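Local atomic coordinates of possible translation initiation inhibitor (Rhodopseudomonas palustris, PDB entry 3LME), a protein that is of unknown function but belongs to the YjgF-like group of small trimeric alpha-beta proteins. Residues His35-Asp38 / Lys43-Asp46; Ala113-Gln116 / Ala120-Asp123; Val89-Gln94 / Pro104-Leu109; Ala68-Ala73 / Asp96-Gly101. The protein carries 1 engineered substitution. One frame throughout, in Å; residues are numbered along the deposited sequence.

Contact 1 of 4, residues His35-Asp38 / Lys43-Asp46; sequences HGTD and KMVD. Engineered in segment 35-38: His35 (natural residue Arg).
Thr37 and Met44 face each other through a single antiparallel bridge, their CA atoms 4.1 Å apart, with one backbone hydrogen bond on each side of the pair. Asp38 N gives its hydrogen to Lys43 O at 2.8 Å, almost straight at 169°, and Val45 N reaches Gly36 O at 3.1 Å. Lys43 O also lies 3.3 Å from Thr37 CA, a CA-H...O contact, so two neighbouring residues meet this one oxygen. Gly36 sits at the centre of an inverse gamma turn, closed by a weak bond from Thr37 N to His35 O. The pair thus closes a short turn, with four residues between the segments, within the connection from strand 28-35 to helix 48-64 of the YjgF-like fold. Among the side chains, Thr37 CG2, anti to its own carbonyl carbon (OG1 chi1 55°), meets Met44 CG at 4.2 Å, the two groups crossing obliquely. Val45 CB rests 3.6 Å from Gly36 O, while its side chain also packs on Ala50 and Arg54 of helix 48-64. The Asp38 carboxylate turns off to the loop itself, where OD1 accepts from Val40 N. His35, an engineered residue, bonds through ND1 to Asp118 OD2.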
loop_
_atom_site.group_PDB
_atom_site.type_symbol
_atom_site.label_atom_id
_atom_site.label_comp_id
_atom_site.label_asym_id
_atom_site.label_seq_id
_atom_site.Cartn_x
_atom_site.Cartn_y
_atom_site.Cartn_z
ATOM N N HIS A 35 9.462 11.985 -0.339
ATOM C CA HIS A 35 9.425 12.841 0.834
ATOM C C HIS A 35 9.890 14.245 0.547
ATOM O O HIS A 35 10.232 14.558 -0.595
ATOM C CB HIS A 35 10.059 12.205 2.083
ATOM C CG HIS A 35 11.407 11.625 1.855
ATOM N ND1 HIS A 35 12.566 12.274 2.234
ATOM C CD2 HIS A 35 11.792 10.456 1.292
ATOM C CE1 HIS A 35 13.613 11.538 1.897
ATOM N NE2 HIS A 35 13.172 10.433 1.315
ATOM N N GLY A 36 9.864 15.095 1.569
ATOM C CA GLY A 36 10.029 16.545 1.413
ATOM C C GLY A 36 11.458 17.004 1.217
ATOM O O GLY A 36 11.900 17.964 1.854
ATOM N N THR A 37 12.185 16.330 0.326
ATOM C CA THR A 37 13.537 16.747 -0.028
ATOM C C THR A 37 13.514 17.704 -1.208
ATOM O O THR A 37 12.575 17.679 -2.007
ATOM C CB THR A 37 14.380 15.576 -0.479
ATOM O OG1 THR A 37 13.698 14.917 -1.547
ATOM C CG2 THR A 37 14.622 14.627 0.660
ATOM N N ASP A 38 14.560 18.531 -1.297
ATOM C CA ASP A 38 14.811 19.414 -2.421
ATOM C C ASP A 38 15.383 18.576 -3.528
ATOM O O ASP A 38 16.361 17.879 -3.311
ATOM C CB ASP A 38 15.840 20.483 -1.993
ATOM C CG ASP A 38 16.286 21.426 -3.140
ATOM O OD1 ASP A 38 16.563 20.959 -4.274
ATOM O OD2 ASP A 38 16.380 22.649 -2.876
ATOM N N LYS A 43 18.512 17.187 0.124
ATOM C CA LYS A 43 18.325 17.527 1.515
ATOM C C LYS A 43 16.875 17.929 1.862
ATOM O O LYS A 43 16.118 18.451 1.019
ATOM C CB LYS A 43 19.305 18.635 1.918
ATOM C CG LYS A 43 20.781 18.223 1.874
ATOM C CD LYS A 43 21.235 17.374 3.074
ATOM C CE LYS A 43 22.244 16.285 2.626
ATOM N NZ LYS A 43 22.476 15.214 3.669
ATOM N N MET A 44 16.501 17.658 3.116
ATOM C CA MET A 44 15.151 17.880 3.592
ATOM C C MET A 44 14.936 19.351 3.830
ATOM O O MET A 44 15.813 20.057 4.273
ATOM C CB MET A 44 14.888 17.100 4.883
ATOM C CG MET A 44 14.740 15.565 4.707
ATOM S SD MET A 44 14.565 14.662 6.288
ATOM C CE MET A 44 15.911 15.317 7.305
ATOM N N VAL A 45 13.741 19.811 3.552
ATOM C CA VAL A 45 13.442 21.217 3.622
ATOM C C VAL A 45 13.050 21.587 5.066
ATOM O O VAL A 45 12.608 20.722 5.832
ATOM C CB VAL A 45 12.353 21.514 2.566
ATOM C CG1 VAL A 45 11.392 22.575 3.020
ATOM C CG2 VAL A 45 13.004 21.826 1.209
ATOM N N ASP A 46 13.219 22.847 5.456
ATOM C CA ASP A 46 12.875 23.247 6.815
ATOM C C ASP A 46 11.405 23.547 6.877
ATOM O O ASP A 46 10.815 23.887 5.854
ATOM C CB ASP A 46 13.659 24.484 7.245
ATOM C CG ASP A 46 15.134 24.194 7.512
ATOM O OD1 ASP A 46 15.548 23.020 7.476
ATOM O OD2 ASP A 46 15.900 25.153 7.765
#

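Contact 2 of 4, residues Ala113-Gln116 / Ala120-Asp123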
loop_
_atom_site.group_PDB
_atom_site.type_symbol
_atom_site.label_atom_id
_atom_site.label_comp_id
_atom_site.label_asym_id
_atom_site.label_seq_id
_atom_site.Cartn_x
_atom_site.Cartn_y
_atom_site.Cartn_z
ATOM N N ALA A 113 9.923 5.050 12.015
ATOM C CA ALA A 113 11.059 5.665 11.314
ATOM C C ALA A 113 10.856 5.717 9.798
ATOM O O ALA A 113 10.176 4.850 9.228
ATOM C CB ALA A 113 12.377 4.957 11.671
ATOM N N LEU A 114 11.435 6.736 9.152
ATOM C CA LEU A 114 11.219 6.954 7.706
ATOM C C LEU A 114 12.520 7.033 6.932
ATOM O O LEU A 114 13.576 7.175 7.546
ATOM C CB LEU A 114 10.392 8.234 7.471
ATOM C CG LEU A 114 8.905 7.981 7.655
ATOM C CD1 LEU A 114 8.108 9.220 7.441
ATOM C CD2 LEU A 114 8.441 6.887 6.718
ATOM N N ASP A 115 12.453 6.948 5.599
ATOM C CA ASP A 115 13.579 7.418 4.764
ATOM C C ASP A 115 14.266 8.605 5.531
ATOM O O ASP A 115 13.612 9.621 5.827
ATOM C CB ASP A 115 13.089 7.890 3.352
ATOM C CG ASP A 115 12.939 6.726 2.274
ATOM O OD1 ASP A 115 13.011 5.493 2.565
ATOM O OD2 ASP A 115 12.712 7.080 1.086
ATOM N N GLN A 116 15.533 8.459 5.927
ATOM C CA GLN A 116 16.347 9.641 6.359
ATOM C C GLN A 116 16.023 10.324 7.727
ATOM O O GLN A 116 16.703 11.285 8.134
ATOM C CB GLN A 116 16.323 10.690 5.226
ATOM C CG GLN A 116 17.499 11.665 5.121
ATOM C CD GLN A 116 17.850 11.988 3.650
ATOM O OE1 GLN A 116 18.424 11.136 2.947
ATOM N NE2 GLN A 116 17.513 13.209 3.189
ATOM N N ALA A 120 7.526 12.490 7.192
ATOM C CA ALA A 120 6.415 12.068 6.358
ATOM C C ALA A 120 6.916 11.534 5.034
ATOM O O ALA A 120 7.834 12.097 4.434
ATOM C CB ALA A 120 5.438 13.211 6.128
ATOM N N GLU A 121 6.309 10.446 4.585
ATOM C CA GLU A 121 6.601 9.900 3.280
ATOM C C GLU A 121 5.258 9.507 2.670
ATOM O O GLU A 121 4.334 9.160 3.407
ATOM C CB GLU A 121 7.510 8.697 3.442
ATOM C CG GLU A 121 8.037 8.113 2.156
ATOM C CD GLU A 121 9.214 7.191 2.399
ATOM O OE1 GLU A 121 9.591 6.449 1.473
ATOM O OE2 GLU A 121 9.777 7.206 3.520
ATOM N N ILE A 122 5.135 9.590 1.344
ATOM C CA ILE A 122 3.840 9.359 0.713
ATOM C C ILE A 122 3.939 8.426 -0.467
ATOM O O ILE A 122 4.921 8.454 -1.161
ATOM C CB ILE A 122 3.101 10.697 0.335
ATOM C CG1 ILE A 122 1.689 10.428 -0.208
ATOM C CG2 ILE A 122 3.873 11.509 -0.711
ATOM C CD1 ILE A 122 0.765 11.624 -0.153
ATOM N N ASP A 123 2.918 7.594 -0.655
ATOM C CA ASP A 123 2.771 6.704 -1.818
ATOM C C ASP A 123 1.563 7.088 -2.651
ATOM O O ASP A 123 0.447 7.113 -2.141
ATOM C CB ASP A 123 2.549 5.273 -1.376
ATOM C CG ASP A 123 3.794 4.627 -0.877
ATOM O OD1 ASP A 123 4.870 5.272 -0.982
ATOM O OD2 ASP A 123 3.691 3.473 -0.384
#
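Leu114 and Asp115 close over the side chain of Glu121 at the start of strand 120-127. Glu121 holds CG anti to its backbone N (chi1 -173°) and stays extended to the carboxylate, which carries OE1 and OE2 away from the strand and up to the loop. Leu114 runs past it in the opposite direction and divides its two methyls: CD1 lies 3.3 Å from Ala120 N, and CD2 lies 3.5 Å from Glu121 OE2. Asp115, with CG beside its own N (chi1 -85°), crosses Glu121 at about a right angle, the carboxylate planes 47° apart. Asp115 OD2 and Glu121 OE1, both acceptors, lie 3.2 Å apart with no hydrogen bond between them. Asp115 N makes a weak bond to Glu121 OE2 at 3.4 Å, and Arg87 of the second subunit forms a salt bridge with Asp115 OD1. That subunit also packs Leu109 on Leu114 and Thr107 on Glu121. A sulfate ion, probably from the crystallisation liquor, lies about 5 Å from the Asp115 side chain, consistent with a cleft between subunits, where YjgF-like trimers have their ligand pocket.

Contact 3 of 4, residues Val89-Gln94 / Pro104-Leu109. With SO4 (sulfate ion), chain N.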
loop_
_atom_site.group_PDB
_atom_site.type_symbol
_atom_site.label_atom_id
_atom_site.label_comp_id
_atom_site.label_asym_id
_atom_site.label_seq_id
_atom_site.Cartn_x
_atom_site.Cartn_y
_atom_site.Cartn_z
ATOM N N VAL A 89 -1.619 19.033 9.337
ATOM C CA VAL A 89 -0.769 19.697 8.382
ATOM C C VAL A 89 -1.075 19.116 7.001
ATOM O O VAL A 89 -1.345 19.870 6.054
ATOM C CB VAL A 89 0.730 19.572 8.749
ATOM C CG1 VAL A 89 1.580 20.358 7.767
ATOM C CG2 VAL A 89 0.997 20.042 10.217
ATOM N N VAL A 90 -1.077 17.789 6.895
ATOM C CA VAL A 90 -1.476 17.100 5.664
ATOM C C VAL A 90 -2.854 17.594 5.180
ATOM O O VAL A 90 -3.075 17.853 3.995
ATOM C CB VAL A 90 -1.473 15.556 5.878
ATOM C CG1 VAL A 90 -2.009 14.827 4.672
ATOM C CG2 VAL A 90 -0.091 15.062 6.200
ATOM N N ASN A 91 -3.784 17.743 6.109
ATOM C CA ASN A 91 -5.063 18.328 5.769
ATOM C C ASN A 91 -4.883 19.705 5.127
ATOM O O ASN A 91 -5.324 19.931 3.987
ATOM C CB ASN A 91 -5.982 18.375 6.987
ATOM C CG ASN A 91 -6.418 16.993 7.433
ATOM O OD1 ASN A 91 -6.302 15.995 6.707
ATOM N ND2 ASN A 91 -6.923 16.924 8.641
ATOM N N LYS A 92 -4.191 20.598 5.832
ATOM C CA LYS A 92 -3.986 21.950 5.368
ATOM C C LYS A 92 -3.305 21.960 3.973
ATOM O O LYS A 92 -3.726 22.678 3.053
ATOM C CB LYS A 92 -3.179 22.694 6.430
ATOM C CG LYS A 92 -2.466 23.914 5.990
ATOM C CD LYS A 92 -3.218 25.193 6.359
ATOM C CE LYS A 92 -3.014 26.278 5.254
ATOM N NZ LYS A 92 -1.767 26.113 4.384
ATOM N N VAL A 93 -2.278 21.141 3.796
ATOM C CA VAL A 93 -1.591 21.132 2.516
ATOM C C VAL A 93 -2.476 20.624 1.386
ATOM O O VAL A 93 -2.413 21.135 0.256
ATOM C CB VAL A 93 -0.284 20.368 2.581
ATOM C CG1 VAL A 93 0.254 20.149 1.182
ATOM C CG2 VAL A 93 0.743 21.160 3.456
ATOM N N GLN A 94 -3.310 19.628 1.696
ATOM C CA GLN A 94 -4.238 19.118 0.709
ATOM C C GLN A 94 -5.330 20.149 0.377
ATOM O O GLN A 94 -5.725 20.254 -0.771
ATOM C CB GLN A 94 -4.815 17.772 1.124
ATOM C CG GLN A 94 -3.914 16.597 0.857
ATOM C CD GLN A 94 -4.649 15.278 0.963
ATOM O OE1 GLN A 94 -4.912 14.774 2.057
ATOM N NE2 GLN A 94 -4.988 14.705 -0.179
ATOM N N PRO A 104 -8.719 12.685 -3.268
ATOM C CA PRO A 104 -8.472 11.256 -3.506
ATOM C C PRO A 104 -8.689 10.398 -2.257
ATOM O O PRO A 104 -8.631 10.920 -1.141
ATOM C CB PRO A 104 -7.007 11.200 -3.899
ATOM C CG PRO A 104 -6.513 12.609 -3.838
ATOM C CD PRO A 104 -7.475 13.425 -3.055
ATOM N N PRO A 105 -8.953 9.089 -2.438
ATOM C CA PRO A 105 -8.990 8.166 -1.321
ATOM C C PRO A 105 -7.619 8.149 -0.645
ATOM O O PRO A 105 -6.596 8.218 -1.316
ATOM C CB PRO A 105 -9.247 6.816 -1.988
ATOM C CG PRO A 105 -9.795 7.144 -3.311
ATOM C CD PRO A 105 -9.111 8.386 -3.722
ATOM N N ARG A 106 -7.599 8.023 0.677
ATOM C CA ARG A 106 -6.408 8.348 1.417
ATOM C C ARG A 106 -6.324 7.521 2.677
ATOM O O ARG A 106 -7.325 7.265 3.308
ATOM C CB ARG A 106 -6.464 9.838 1.789
ATOM C CG ARG A 106 -5.469 10.275 2.815
ATOM C CD ARG A 106 -5.666 11.715 3.204
ATOM N NE ARG A 106 -6.429 11.893 4.425
ATOM C CZ ARG A 106 -6.435 13.028 5.108
ATOM N NH1 ARG A 106 -7.160 13.148 6.214
ATOM N NH2 ARG A 106 -5.708 14.055 4.676
ATOM N N THR A 107 -5.118 7.135 3.068
ATOM C CA THR A 107 -4.914 6.516 4.361
ATOM C C THR A 107 -3.683 7.122 5.054
ATOM O O THR A 107 -2.632 7.191 4.446
ATOM C CB THR A 107 -4.895 4.964 4.237
ATOM O OG1 THR A 107 -4.368 4.396 5.428
ATOM C CG2 THR A 107 -4.051 4.514 3.069
ATOM N N VAL A 108 -3.841 7.588 6.299
ATOM C CA VAL A 108 -2.756 8.221 7.082
ATOM C C VAL A 108 -2.371 7.377 8.313
ATOM O O VAL A 108 -3.155 7.242 9.244
ATOM C CB VAL A 108 -3.142 9.686 7.577
ATOM C CG1 VAL A 108 -2.035 10.305 8.398
ATOM C CG2 VAL A 108 -3.482 10.637 6.418
ATOM N N LEU A 109 -1.165 6.819 8.339
ATOM C CA LEU A 109 -0.732 6.026 9.516
ATOM C C LEU A 109 0.489 6.605 10.181
ATOM O O LEU A 109 1.317 7.223 9.516
ATOM C CB LEU A 109 -0.396 4.587 9.138
ATOM C CG LEU A 109 -1.096 4.081 7.892
ATOM C CD1 LEU A 109 -0.078 3.364 7.079
ATOM C CD2 LEU A 109 -2.264 3.195 8.239
HETATM S S SO4 N . -7.026 8.112 8.264
HETATM O O1 SO4 N . -5.929 7.266 7.814
HETATM O O2 SO4 N . -7.998 8.310 7.160
HETATM O O3 SO4 N . -7.672 7.515 9.429
HETATM O O4 SO4 N . -6.506 9.422 8.675
HETATM O O HOH W 1 -7.054 12.671 0.152
#
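Arg106 leaves its strand with CG anti to the backbone N (chi1 167°) and then bends at chi3 (98°), which brings the guanidinium up to the amides of Asn91 and Gln94 on the helix. Asn91 OD1 takes both terminal nitrogens end-on, Arg106 NH2 at 2.9 Å and Arg106 NH1 at 3.0 Å, lying in the guanidinium plane with the two flat groups nearly coplanar. Gln94, extended beyond CG, offers OE1 to Arg106 NH2 at 2.8 Å, tilted out of that plane. Val90 CG1 packs 3.8 Å from Arg106 NH2, and Val108 CG2 covers part of one guanidinium face near its rim. The other end of the Gln94 amide is used as well: NE2 donates to a water that in turn donates to Pro104 O at 2.7 Å. Helix 83-98 is thereby fixed to strand 106-110 in the beta-alpha-beta unit that starts with strand 73-80. One sulfate ion accepts from Val108 N at 2.6 Å. Three bonds to two neutral amides hold the guanidinium in place without supplying a counter-charge, so its positive charge probably remains available to an anion, consistent with the sulfate, probably from the crystallisation liquor, that forms a salt bridge with Arg106 NH1.

Contact 4 of 4, residues Ala68-Ala73 / Asp96-Gly101; sequences ATKADA and DIWGDG
Two hydrogen bonds run in opposite senses between Lys70 and the end of helix 83-98. Lys70 NZ reaches Ile97 O at 2.8 Å, a carbonyl in the last turn of the helix, and its charge lies where the helix dipole would be expected to favour it. In return, Trp98 NE1 donates to Lys70 O at 3.0 Å; the bond is bent (139°), and the donor stands above the carbonyl plane, 53° out of it. The lysine spans the distance by stretching: beyond CG its chain is fully extended, with chi3 and chi4 close to 180°.

Nonpolar packing follows the same line. Lys70 runs alongside Trp98, pointing the other way, with Lys70 CB 3.9 Å from Trp98 CZ2, Lys70 CG 3.8 Å from Trp98 NE1 and CD over one face of the indole. Ile97 CG2 also lies over the ring, offset toward its rim, and meets Lys70 CD at 4.0 Å. A cation-pi attraction from NZ is weak at most, since the ammonium stands far from the five-membered ring. The contact joins the loop after helix 48-64 to the C-terminal end of helix 83-98; that loop leads into strand 73-80, which opens the beta-alpha-beta unit containing helix 83-98. Tyr103 and Pro104 add to the surroundings of the indole.

Local turns shape both partners. Gly99 leaves helical geometry with positive phi, and a type II' turn runs from Trp98 to Gly101, closed by Gly101 N on Trp98 O. In the other segment Asp72 OD2 accepts from Thr69 N at 3.0 Å, and Asp72 N bonds back to Thr69 O.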
loop_
_atom_site.group_PDB
_atom_site.type_symbol
_atom_site.label_atom_id
_atom_site.label_comp_id
_atom_site.label_asym_id
_atom_site.label_seq_id
_atom_site.Cartn_x
_atom_site.Cartn_y
_atom_site.Cartn_z
ATOM N N ALA A 68 0.148 12.121 -15.547
ATOM C CA ALA A 68 -0.941 12.147 -14.593
ATOM C C ALA A 68 -0.940 13.463 -13.888
ATOM O O ALA A 68 0.111 14.057 -13.672
ATOM C CB ALA A 68 -0.786 11.050 -13.603
ATOM N N THR A 69 -2.122 13.908 -13.504
ATOM C CA THR A 69 -2.268 15.134 -12.729
ATOM C C THR A 69 -2.777 14.773 -11.333
ATOM O O THR A 69 -3.139 13.612 -11.077
ATOM C CB THR A 69 -3.299 16.058 -13.382
ATOM O OG1 THR A 69 -4.531 15.339 -13.546
ATOM C CG2 THR A 69 -2.814 16.514 -14.741
ATOM N N LYS A 70 -2.835 15.777 -10.454
ATOM C CA LYS A 70 -3.408 15.623 -9.117
ATOM C C LYS A 70 -4.858 15.129 -9.131
ATOM O O LYS A 70 -5.344 14.611 -8.134
ATOM C CB LYS A 70 -3.355 16.954 -8.374
ATOM C CG LYS A 70 -4.608 17.793 -8.593
ATOM C CD LYS A 70 -4.435 19.222 -8.210
ATOM C CE LYS A 70 -5.724 19.931 -8.465
ATOM N NZ LYS A 70 -5.603 21.357 -8.126
ATOM N N ALA A 71 -5.563 15.308 -10.241
ATOM C CA ALA A 71 -6.989 14.917 -10.320
ATOM C C ALA A 71 -7.134 13.431 -10.724
ATOM O O ALA A 71 -8.232 12.871 -10.741
ATOM C CB ALA A 71 -7.763 15.858 -11.292
ATOM N N ASP A 72 -5.999 12.814 -11.046
ATOM C CA ASP A 72 -5.917 11.410 -11.402
ATOM C C ASP A 72 -5.540 10.511 -10.233
ATOM O O ASP A 72 -5.310 9.326 -10.465
ATOM C CB ASP A 72 -4.889 11.212 -12.532
ATOM C CG ASP A 72 -5.236 12.012 -13.791
ATOM O OD1 ASP A 72 -6.418 12.344 -13.943
ATOM O OD2 ASP A 72 -4.344 12.314 -14.625
ATOM N N ALA A 73 -5.454 11.029 -8.999
ATOM C CA ALA A 73 -4.993 10.197 -7.867
ATOM C C ALA A 73 -6.046 9.191 -7.437
ATOM O O ALA A 73 -7.145 9.580 -7.117
ATOM C CB ALA A 73 -4.605 11.035 -6.707
ATOM N N ASP A 96 -4.749 23.206 0.200
ATOM C CA ASP A 96 -4.035 24.138 -0.644
ATOM C C ASP A 96 -3.972 23.648 -2.088
ATOM O O ASP A 96 -3.998 24.444 -3.030
ATOM C CB ASP A 96 -2.611 24.330 -0.134
ATOM C CG ASP A 96 -2.505 25.302 1.043
ATOM O OD1 ASP A 96 -3.488 26.051 1.370
ATOM O OD2 ASP A 96 -1.382 25.294 1.632
ATOM N N ILE A 97 -3.869 22.334 -2.249
ATOM C CA ILE A 97 -3.596 21.754 -3.545
ATOM C C ILE A 97 -4.900 21.437 -4.250
ATOM O O ILE A 97 -5.081 21.791 -5.411
ATOM C CB ILE A 97 -2.646 20.519 -3.429
ATOM C CG1 ILE A 97 -1.255 20.993 -2.981
ATOM C CG2 ILE A 97 -2.574 19.737 -4.738
ATOM C CD1 ILE A 97 -0.217 19.914 -2.889
ATOM N N TRP A 98 -5.816 20.810 -3.530
ATOM C CA TRP A 98 -7.038 20.284 -4.106
ATOM C C TRP A 98 -8.217 21.260 -3.984
ATOM O O TRP A 98 -9.298 21.006 -4.503
ATOM C CB TRP A 98 -7.369 18.906 -3.481
ATOM C CG TRP A 98 -6.706 17.755 -4.210
ATOM C CD1 TRP A 98 -7.210 17.085 -5.282
ATOM C CD2 TRP A 98 -5.426 17.155 -3.926
ATOM N NE1 TRP A 98 -6.329 16.112 -5.690
ATOM C CE2 TRP A 98 -5.223 16.137 -4.882
ATOM C CE3 TRP A 98 -4.440 17.373 -2.955
ATOM C CZ2 TRP A 98 -4.063 15.329 -4.896
ATOM C CZ3 TRP A 98 -3.284 16.584 -2.975
ATOM C CH2 TRP A 98 -3.102 15.579 -3.945
ATOM N N GLY A 99 -8.010 22.368 -3.295
ATOM C CA GLY A 99 -9.076 23.308 -3.061
ATOM C C GLY A 99 -10.136 22.659 -2.212
ATOM O O GLY A 99 -9.827 22.019 -1.203
ATOM N N ASP A 100 -11.391 22.824 -2.625
ATOM C CA ASP A 100 -12.516 22.212 -1.925
ATOM C C ASP A 100 -12.839 20.796 -2.439
ATOM O O ASP A 100 -13.854 20.210 -2.039
ATOM C CB ASP A 100 -13.748 23.115 -1.996
ATOM C CG ASP A 100 -14.380 23.163 -3.402
ATOM O OD1 ASP A 100 -13.817 22.568 -4.378
ATOM O OD2 ASP A 100 -15.451 23.818 -3.516
ATOM N N GLY A 101 -11.980 20.246 -3.299
ATOM C CA GLY A 101 -12.131 18.856 -3.751
ATOM C C GLY A 101 -12.435 18.699 -5.234
ATOM O O GLY A 101 -12.253 19.637 -6.004
#

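In the fold
From the N terminus, contact 1 comes first, closing the short loop after strand 28-35, just ahead of helix 48-64. Contact 4 opens after that helix and closes beyond strand 73-80 and most of helix 83-98. Contact 3 opens within this span and closes on strand 106-110, so the two cross; Pro104 packs on both Ala73 and Trp98, and both contacts use helix 83-98. Contact 2 follows in series, closing the loop into strand 120-127. It touches contact 1, where His35 and Met44 meet 113-116, whereas contact 4 lies about 21 Å from contact 2, centre to centre, on the opposite side of the chain's centre.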